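Local structure of testis-expressed protein 101 (Mus musculus, 7BPS) at residues 6-11 / 25-30; 30-35 / 58-63. The protein takes part in fertilization, governing how sperm bind the zona pellucida and pass into the oviduct. All coordinates share one frame; numbering follows the deposited sequence.

Contact 1. Residues 6-11 / 25-30. With FUC (alpha-L-fucopyranose), chain C.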
ATOM      1  N   TYR A   6      21.084  12.053  -9.160  1.00 65.56           N
ATOM      2  CA  TYR A   6      20.815  11.889  -7.701  1.00 66.49           C
ATOM      3  C   TYR A   6      19.303  11.756  -7.462  1.00 63.76           C
ATOM      4  O   TYR A   6      18.512  12.537  -8.039  1.00 57.30           O
ATOM      5  CB  TYR A   6      21.378  13.045  -6.867  1.00 67.45           C
ATOM      6  CG  TYR A   6      22.885  13.113  -6.816  1.00 77.98           C
ATOM      7  CD1 TYR A   6      23.605  12.500  -5.794  1.00 80.76           C
ATOM      8  CD2 TYR A   6      23.601  13.775  -7.803  1.00 79.82           C
ATOM      9  CE1 TYR A   6      24.989  12.556  -5.751  1.00 87.53           C
ATOM     10  CE2 TYR A   6      24.986  13.841  -7.773  1.00 87.18           C
ATOM     11  CZ  TYR A   6      25.682  13.223  -6.749  1.00 90.62           C
ATOM     12  OH  TYR A   6      27.043  13.285  -6.723  1.00 90.15           O
ATOM     13  N   CYS A   7      18.927  10.811  -6.596  1.00 56.97           N
ATOM     14  CA  CYS A   7      17.533  10.551  -6.153  1.00 47.48           C
ATOM     15  C   CYS A   7      17.479  10.436  -4.637  1.00 43.96           C
ATOM     16  O   CYS A   7      18.461   9.985  -4.037  1.00 43.57           O
ATOM     17  CB  CYS A   7      17.017   9.260  -6.761  1.00 46.31           C
ATOM     18  SG  CYS A   7      17.001   9.290  -8.570  1.00 47.38           S
ATOM     19  N   GLN A   8      16.361  10.812  -4.017  1.00 41.78           N
ATOM     20  CA  GLN A   8      16.065  10.400  -2.622  1.00 36.23           C
ATOM     21  C   GLN A   8      15.972   8.872  -2.588  1.00 37.56           C
ATOM     22  O   GLN A   8      15.524   8.254  -3.613  1.00 33.75           O
ATOM     23  CB  GLN A   8      14.801  11.084  -2.137  1.00 40.54           C
ATOM     24  CG  GLN A   8      15.016  12.564  -1.854  1.00 39.36           C
ATOM     25  CD  GLN A   8      13.858  13.149  -1.086  1.00 42.39           C
ATOM     26  OE1 GLN A   8      13.127  12.420  -0.418  1.00 43.24           O
ATOM     27  NE2 GLN A   8      13.662  14.458  -1.197  1.00 34.38           N
ATOM     28  N   VAL A   9      16.482   8.263  -1.515  1.00 37.44           N
ATOM     29  CA  VAL A   9      16.513   6.780  -1.327  1.00 37.91           C
ATOM     30  C   VAL A   9      16.073   6.454   0.113  1.00 39.56           C
ATOM     31  O   VAL A   9      16.562   7.092   1.072  1.00 39.22           O
ATOM     32  CB  VAL A   9      17.900   6.197  -1.658  1.00 39.76           C
ATOM     33  CG1 VAL A   9      17.948   4.684  -1.484  1.00 36.94           C
ATOM     34  CG2 VAL A   9      18.331   6.576  -3.071  1.00 41.17           C
ATOM     35  N   SER A  10      15.102   5.554   0.240  1.00 37.72           N
ATOM     36  CA  SER A  10      14.550   5.056   1.520  1.00 38.25           C
ATOM     37  C   SER A  10      13.585   3.911   1.225  1.00 35.10           C
ATOM     38  O   SER A  10      12.906   3.954   0.191  1.00 36.21           O
ATOM     39  CB  SER A  10      13.900   6.142   2.325  1.00 36.24           C
ATOM     40  OG  SER A  10      13.014   6.873   1.520  1.00 39.04           O
ATOM     41  N   GLN A  11      13.612   2.901   2.085  1.00 32.99           N
ATOM     42  CA  GLN A  11      12.631   1.799   2.104  1.00 34.49           C
ATOM     43  C   GLN A  11      12.130   1.747   3.537  1.00 33.00           C
ATOM     44  O   GLN A  11      12.995   1.577   4.417  1.00 33.04           O
ATOM     45  CB  GLN A  11      13.268   0.485   1.638  1.00 34.19           C
ATOM     46  CG  GLN A  11      13.673   0.489   0.160  1.00 35.14           C
ATOM     47  CD  GLN A  11      14.993   1.166  -0.152  1.00 37.48           C
ATOM     48  OE1 GLN A  11      15.979   0.965   0.536  1.00 39.58           O
ATOM     49  NE2 GLN A  11      15.013   2.018  -1.168  1.00 43.41           N
ATOM     50  N   TRP A  25       8.116  11.842   4.420  1.00 39.29           N
ATOM     51  CA  TRP A  25       8.699  11.002   3.334  1.00 43.76           C
ATOM     52  C   TRP A  25      10.034  11.569   2.798  1.00 45.27           C
ATOM     53  O   TRP A  25      10.682  10.880   1.984  1.00 41.12           O
ATOM     54  CB  TRP A  25       7.672  10.864   2.202  1.00 40.93           C
ATOM     55  CG  TRP A  25       7.855   9.663   1.333  1.00 35.71           C
ATOM     56  CD1 TRP A  25       8.733   8.642   1.505  1.00 34.70           C
ATOM     57  CD2 TRP A  25       7.070   9.336   0.175  1.00 36.84           C
ATOM     58  NE1 TRP A  25       8.577   7.719   0.506  1.00 37.85           N
ATOM     59  CE2 TRP A  25       7.564   8.114  -0.319  1.00 35.63           C
ATOM     60  CE3 TRP A  25       6.013   9.963  -0.501  1.00 34.73           C
ATOM     61  CZ2 TRP A  25       7.010   7.488  -1.426  1.00 35.69           C
ATOM     62  CZ3 TRP A  25       5.486   9.357  -1.618  1.00 35.25           C
ATOM     63  CH2 TRP A  25       5.976   8.130  -2.067  1.00 35.59           C
ATOM     64  N   THR A  26      10.429  12.776   3.213  1.00 42.86           N
ATOM     65  CA  THR A  26      11.752  13.375   2.895  1.00 45.80           C
ATOM     66  C   THR A  26      12.863  12.423   3.368  1.00 44.70           C
ATOM     67  O   THR A  26      12.880  12.048   4.543  1.00 49.39           O
ATOM     68  CB  THR A  26      11.894  14.778   3.501  1.00 48.74           C
ATOM     69  OG1 THR A  26      10.823  15.572   2.986  1.00 49.51           O
ATOM     70  CG2 THR A  26      13.229  15.439   3.206  1.00 46.44           C
ATOM     71  N   SER A  27      13.750  12.055   2.456  1.00 48.67           N
ATOM     72  CA  SER A  27      14.810  11.027   2.613  1.00 50.02           C
ATOM     73  C   SER A  27      16.141  11.599   2.096  1.00 52.22           C
ATOM     74  O   SER A  27      16.104  12.568   1.326  1.00 53.99           O
ATOM     75  CB  SER A  27      14.424   9.764   1.868  1.00 46.47           C
ATOM     76  OG  SER A  27      13.089   9.365   2.158  1.00 41.91           O
ATOM     77  N   LYS A  28      17.262  10.985   2.479  1.00 56.66           N
ATOM     78  CA  LYS A  28      18.640  11.369   2.073  1.00 59.72           C
ATOM     79  C   LYS A  28      18.798  11.059   0.583  1.00 54.29           C
ATOM     80  O   LYS A  28      18.204  10.072   0.151  1.00 50.75           O
ATOM     81  CB  LYS A  28      19.714  10.568   2.828  1.00 71.57           C
ATOM     82  CG  LYS A  28      19.455  10.205   4.296  1.00 87.21           C
ATOM     83  CD  LYS A  28      19.893  11.242   5.327  1.00 95.50           C
ATOM     84  CE  LYS A  28      21.171  10.878   6.057  1.00 99.73           C
ATOM     85  NZ  LYS A  28      21.820  12.076   6.643  1.00 98.63           N
ATOM     86  N   ALA A  29      19.581  11.860  -0.149  1.00 59.74           N
ATOM     87  CA  ALA A  29      19.942  11.654  -1.578  1.00 58.29           C
ATOM     88  C   ALA A  29      21.114  10.672  -1.695  1.00 55.51           C
ATOM     89  O   ALA A  29      21.877  10.517  -0.729  1.00 65.02           O
ATOM     90  CB  ALA A  29      20.287  12.981  -2.209  1.00 60.19           C
ATOM     91  N   GLU A  30      21.197   9.973  -2.814  1.00 54.64           N
ATOM     92  CA  GLU A  30      22.303   9.050  -3.177  1.00 55.93           C
ATOM     93  C   GLU A  30      22.509   9.174  -4.683  1.00 63.16           C
ATOM     94  O   GLU A  30      21.550   9.599  -5.384  1.00 69.89           O
ATOM     95  CB  GLU A  30      22.010   7.584  -2.833  1.00 52.95           C
ATOM     96  CG  GLU A  30      21.974   7.304  -1.340  1.00 55.66           C
ATOM     97  CD  GLU A  30      21.756   5.842  -1.005  1.00 59.47           C
ATOM     98  OE1 GLU A  30      21.834   5.010  -1.936  1.00 53.33           O
ATOM     99  OE2 GLU A  30      21.467   5.546   0.181  1.00 68.24           O
TER
HETATM  100  C1  FUC C   2      16.089  14.689   8.389  1.00100.06           C
HETATM  101  C2  FUC C   2      16.491  13.518   9.253  1.00106.50           C
HETATM  102  C3  FUC C   2      15.646  12.323   8.784  1.00103.77           C
HETATM  103  C4  FUC C   2      15.773  12.076   7.277  1.00102.50           C
HETATM  104  C5  FUC C   2      15.914  13.356   6.401  1.00108.75           C
HETATM  105  C6  FUC C   2      16.812  13.126   5.191  1.00114.89           C
HETATM  106  O2  FUC C   2      16.281  13.915  10.621  1.00 98.26           O
HETATM  107  O3  FUC C   2      16.001  11.100   9.450  1.00 98.65           O
HETATM  108  O4  FUC C   2      16.848  11.144   7.051  1.00 99.95           O
HETATM  109  O5  FUC C   2      16.426  14.552   7.020  1.00100.62           O
HETATM  110  O   HOH W   1      11.587  15.907   0.125  1.00 41.31           O
HETATM  111  O   HOH W   2      10.566   5.679   1.400  1.00 32.39           O
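V9 lies across the side chain of E30 at about a right angle, its CG2 3.8 Å from E30 CB. CG1 stands anti to the backbone N of V9 (chi1 -179°), which puts this methyl beside the carboxylate while CG2 meets the aliphatic base. The backbones beneath pair antiparallel. In the hydrogen-bonded pair of C7 and E30, C7 N reaches E30 O at 3.1 Å and E30 N returns to C7 O at 3.0 Å; after the non-hydrogen-bonded pair Q8-A29, V9 N bonds K28 O at 3.0 Å. The buried side chain of Q8, extended beyond CG, brings OE1 to S27 N, 3.0 Å away and 61° out of the amide plane. The same OE1 accepts from K58 NZ, so two donors fix the carboxamide, and the lysine charge may polarise it. Q8 NE2 shares a water with T26 OG1. Beyond Q8, the hydroxyls S10 OG and S27 OG meet tip to tip at 2.6 Å. S27 OG donates to W25 O, and a second water joins S10 OG to W25 NE1 at the edge of the indole, in its plane, so hydroxyls and water link the two segments here. On the outside, methyl C6 of the glycan fucose sits 3.5 Å from K28 N, and the bent K28 chain brings its CD beside fucose O4. This is the first-finger side of a Ly6/uPAR domain: strand 29-31 borders the six-stranded sheet, strand 6-16 comes next, and strand 52-61 follows, bonded through S10 and K58, while the C7-C38 disulfide ties strand 6-16 to strand 37-46.

Contact 2. Residues 30-35 / 58-63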
ATOM      1  N   GLU A  30      21.197   9.973  -2.814  1.00 54.64           N
ATOM      2  CA  GLU A  30      22.303   9.050  -3.177  1.00 55.93           C
ATOM      3  C   GLU A  30      22.509   9.174  -4.683  1.00 63.16           C
ATOM      4  O   GLU A  30      21.550   9.599  -5.384  1.00 69.89           O
ATOM      5  CB  GLU A  30      22.010   7.584  -2.833  1.00 52.95           C
ATOM      6  CG  GLU A  30      21.974   7.304  -1.340  1.00 55.66           C
ATOM      7  CD  GLU A  30      21.756   5.842  -1.005  1.00 59.47           C
ATOM      8  OE1 GLU A  30      21.834   5.010  -1.936  1.00 53.33           O
ATOM      9  OE2 GLU A  30      21.467   5.546   0.181  1.00 68.24           O
ATOM     10  N   GLN A  31      23.719   8.875  -5.153  1.00 64.65           N
ATOM     11  CA  GLN A  31      24.062   8.953  -6.590  1.00 65.46           C
ATOM     12  C   GLN A  31      23.541   7.687  -7.267  1.00 54.50           C
ATOM     13  O   GLN A  31      23.823   6.599  -6.766  1.00 52.56           O
ATOM     14  CB  GLN A  31      25.571   9.106  -6.762  1.00 78.69           C
ATOM     15  CG  GLN A  31      25.997   9.382  -8.201  1.00 85.37           C
ATOM     16  CD  GLN A  31      27.493   9.284  -8.365  1.00 82.54           C
ATOM     17  OE1 GLN A  31      28.043   8.204  -8.602  1.00 77.84           O
ATOM     18  NE2 GLN A  31      28.157  10.416  -8.205  1.00 71.44           N
ATOM     19  N   CYS A  32      22.798   7.836  -8.357  1.00 52.53           N
ATOM     20  CA  CYS A  32      22.345   6.716  -9.227  1.00 56.50           C
ATOM     21  C   CYS A  32      23.487   6.367 -10.187  1.00 68.35           C
ATOM     22  O   CYS A  32      24.337   7.252 -10.433  1.00 70.13           O
ATOM     23  CB  CYS A  32      21.081   7.095 -10.001  1.00 57.03           C
ATOM     24  SG  CYS A  32      19.743   7.758  -8.957  1.00 58.01           S
ATOM     25  N   ASN A  33      23.496   5.144 -10.722  1.00 73.71           N
ATOM     26  CA  ASN A  33      24.260   4.810 -11.952  1.00 79.44           C
ATOM     27  C   ASN A  33      23.764   5.717 -13.080  1.00 86.44           C
ATOM     28  O   ASN A  33      22.698   6.324 -12.972  1.00 78.50           O
ATOM     29  CB  ASN A  33      24.143   3.327 -12.298  1.00 75.70           C
ATOM     30  CG  ASN A  33      24.527   2.432 -11.140  1.00 72.94           C
ATOM     31  OD1 ASN A  33      25.583   2.597 -10.534  1.00 77.59           O
ATOM     32  ND2 ASN A  33      23.668   1.485 -10.814  1.00 78.01           N
ATOM     33  N   PRO A  34      24.527   5.884 -14.186  1.00 99.82           N
ATOM     34  CA  PRO A  34      24.056   6.691 -15.321  1.00100.35           C
ATOM     35  C   PRO A  34      22.860   6.039 -16.045  1.00 95.74           C
ATOM     36  O   PRO A  34      22.707   4.818 -15.946  1.00 86.71           O
ATOM     37  CB  PRO A  34      25.290   6.783 -16.233  1.00100.49           C
ATOM     38  CG  PRO A  34      26.458   6.369 -15.346  1.00101.43           C
ATOM     39  CD  PRO A  34      25.881   5.346 -14.391  1.00 95.64           C
ATOM     40  N   GLY A  35      22.031   6.842 -16.722  1.00 91.71           N
ATOM     41  CA  GLY A  35      20.802   6.353 -17.391  1.00 98.69           C
ATOM     42  C   GLY A  35      19.866   5.620 -16.432  1.00 94.74           C
ATOM     43  O   GLY A  35      19.318   4.541 -16.824  1.00 83.31           O
ATOM     44  N   LYS A  58      11.578   5.047  -2.028  1.00 40.98           N
ATOM     45  CA  LYS A  58      12.282   6.014  -2.902  1.00 40.46           C
ATOM     46  C   LYS A  58      13.606   5.384  -3.351  1.00 44.73           C
ATOM     47  O   LYS A  58      14.282   4.764  -2.525  1.00 39.62           O
ATOM     48  CB  LYS A  58      12.479   7.333  -2.169  1.00 36.52           C
ATOM     49  CG  LYS A  58      11.195   8.111  -1.945  1.00 36.90           C
ATOM     50  CD  LYS A  58      11.444   9.561  -1.618  1.00 35.49           C
ATOM     51  CE  LYS A  58      10.175  10.304  -1.249  1.00 37.50           C
ATOM     52  NZ  LYS A  58      10.458  11.737  -0.994  1.00 37.68           N
ATOM     53  N   SER A  59      13.940   5.497  -4.638  1.00 46.82           N
ATOM     54  CA  SER A  59      15.160   4.883  -5.214  1.00 44.65           C
ATOM     55  C   SER A  59      15.487   5.423  -6.607  1.00 46.03           C
ATOM     56  O   SER A  59      14.651   6.102  -7.270  1.00 43.85           O
ATOM     57  CB  SER A  59      15.053   3.375  -5.228  1.00 42.67           C
ATOM     58  OG  SER A  59      14.154   2.919  -6.218  1.00 44.34           O
ATOM     59  N   CYS A  60      16.722   5.143  -6.998  1.00 46.55           N
ATOM     60  CA  CYS A  60      17.189   5.083  -8.394  1.00 46.65           C
ATOM     61  C   CYS A  60      16.523   3.887  -9.044  1.00 41.85           C
ATOM     62  O   CYS A  60      16.356   2.890  -8.368  1.00 42.93           O
ATOM     63  CB  CYS A  60      18.698   4.934  -8.440  1.00 45.39           C
ATOM     64  SG  CYS A  60      19.529   6.298  -7.590  1.00 51.16           S
ATOM     65  N   VAL A  61      16.160   4.003 -10.313  1.00 47.14           N
ATOM     66  CA  VAL A  61      15.546   2.873 -11.064  1.00 54.55           C
ATOM     67  C   VAL A  61      15.923   3.024 -12.542  1.00 51.64           C
ATOM     68  O   VAL A  61      16.145   4.168 -12.978  1.00 58.03           O
ATOM     69  CB  VAL A  61      14.032   2.838 -10.767  1.00 55.97           C
ATOM     70  CG1 VAL A  61      13.321   4.081 -11.299  1.00 48.21           C
ATOM     71  CG2 VAL A  61      13.386   1.547 -11.260  1.00 64.01           C
ATOM     72  N   SER A  62      16.055   1.916 -13.271  1.00 54.11           N
ATOM     73  CA  SER A  62      16.485   1.920 -14.696  1.00 59.15           C
ATOM     74  C   SER A  62      15.279   1.743 -15.627  1.00 60.55           C
ATOM     75  O   SER A  62      15.278   2.369 -16.689  1.00 74.67           O
ATOM     76  CB  SER A  62      17.559   0.894 -14.962  1.00 55.78           C
ATOM     77  OG  SER A  62      17.175  -0.376 -14.476  1.00 54.63           O
ATOM     78  N   GLN A  63      14.271   0.966 -15.245  1.00 66.23           N
ATOM     79  CA  GLN A  63      13.067   0.739 -16.087  1.00 75.63           C
ATOM     80  C   GLN A  63      12.006   1.817 -15.794  1.00 73.55           C
ATOM     81  O   GLN A  63      11.868   2.230 -14.618  1.00 72.10           O
ATOM     82  CB  GLN A  63      12.523  -0.666 -15.841  1.00 79.58           C
ATOM     83  CG  GLN A  63      13.347  -1.760 -16.508  1.00 92.09           C
ATOM     84  CD  GLN A  63      13.082  -3.133 -15.930  1.00 97.25           C
ATOM     85  OE1 GLN A  63      12.622  -3.278 -14.794  1.00 87.47           O
ATOM     86  NE2 GLN A  63      13.384  -4.164 -16.709  1.00 88.14           N
TER
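Across the short touching parts, the backbones of 30-35 and 60-62 run nearly the same way, 16° apart, with the CA atoms of C32 and C60 5.5 Å from each other. No hydrogen bond spans them. The join is instead a disulfide of the kind that binds the core of a Ly6/uPAR three-finger domain, linking the chain just beyond edge strand 29-31 to strand 52-61, with strand 6-16 between the two strands in the sheet. C32 SG and C60 SG are bonded at 2.0 Å. Each sulfur stands anti to its own carbonyl carbon and beside its own backbone N, and with both CB atoms pointing at the opposite segment the two sulfurs meet between the chains. The side chains of both cysteines also touch C7, whose own disulfide to C38 therefore lies against this one, and the backbone of C32 is hydrogen-bonded to T5. Just before the bridge the approach is loose, Q31 C lying 4.3 Å from C60 SG. Past the bridge the contact thins out. G35, whose phi is positive, turns its carbonyl toward the bend after strand 52-61, G35 O lying 4.4 Å from S62 CA, a loose approach near the surface. Beside C60 on the strand, the S59 hydroxyl donates to the C60 carbonyl and is also hydrogen-bonded to Q39 NE2 of strand 37-46. In the bridge itself, a torsion of -74° about the S-S bond gives a left-handed twist and leaves C32 CB 3.6 Å from C60 CB.

In the fold
From the N terminus, strand 6-16 leads out and a short helix, 19-22, follows before the chain returns through 25-30; contact 1 closes this first loop. Contact 2 begins where contact 1 ends, at the shared E30, and closes the next excursion, the hairpin of strands 37-46 and 52-61. The two closures are thus in series along the chain, neither nested nor crossed. In space their centres lie 11 Å apart, on the same side of the chain's centre, and K58, which belongs to contact 2, reaches contact 1. Backbone pairing joins edge strand 29-31 to strand 6-16, and the disulfide ties the chain just after it to strand 52-61.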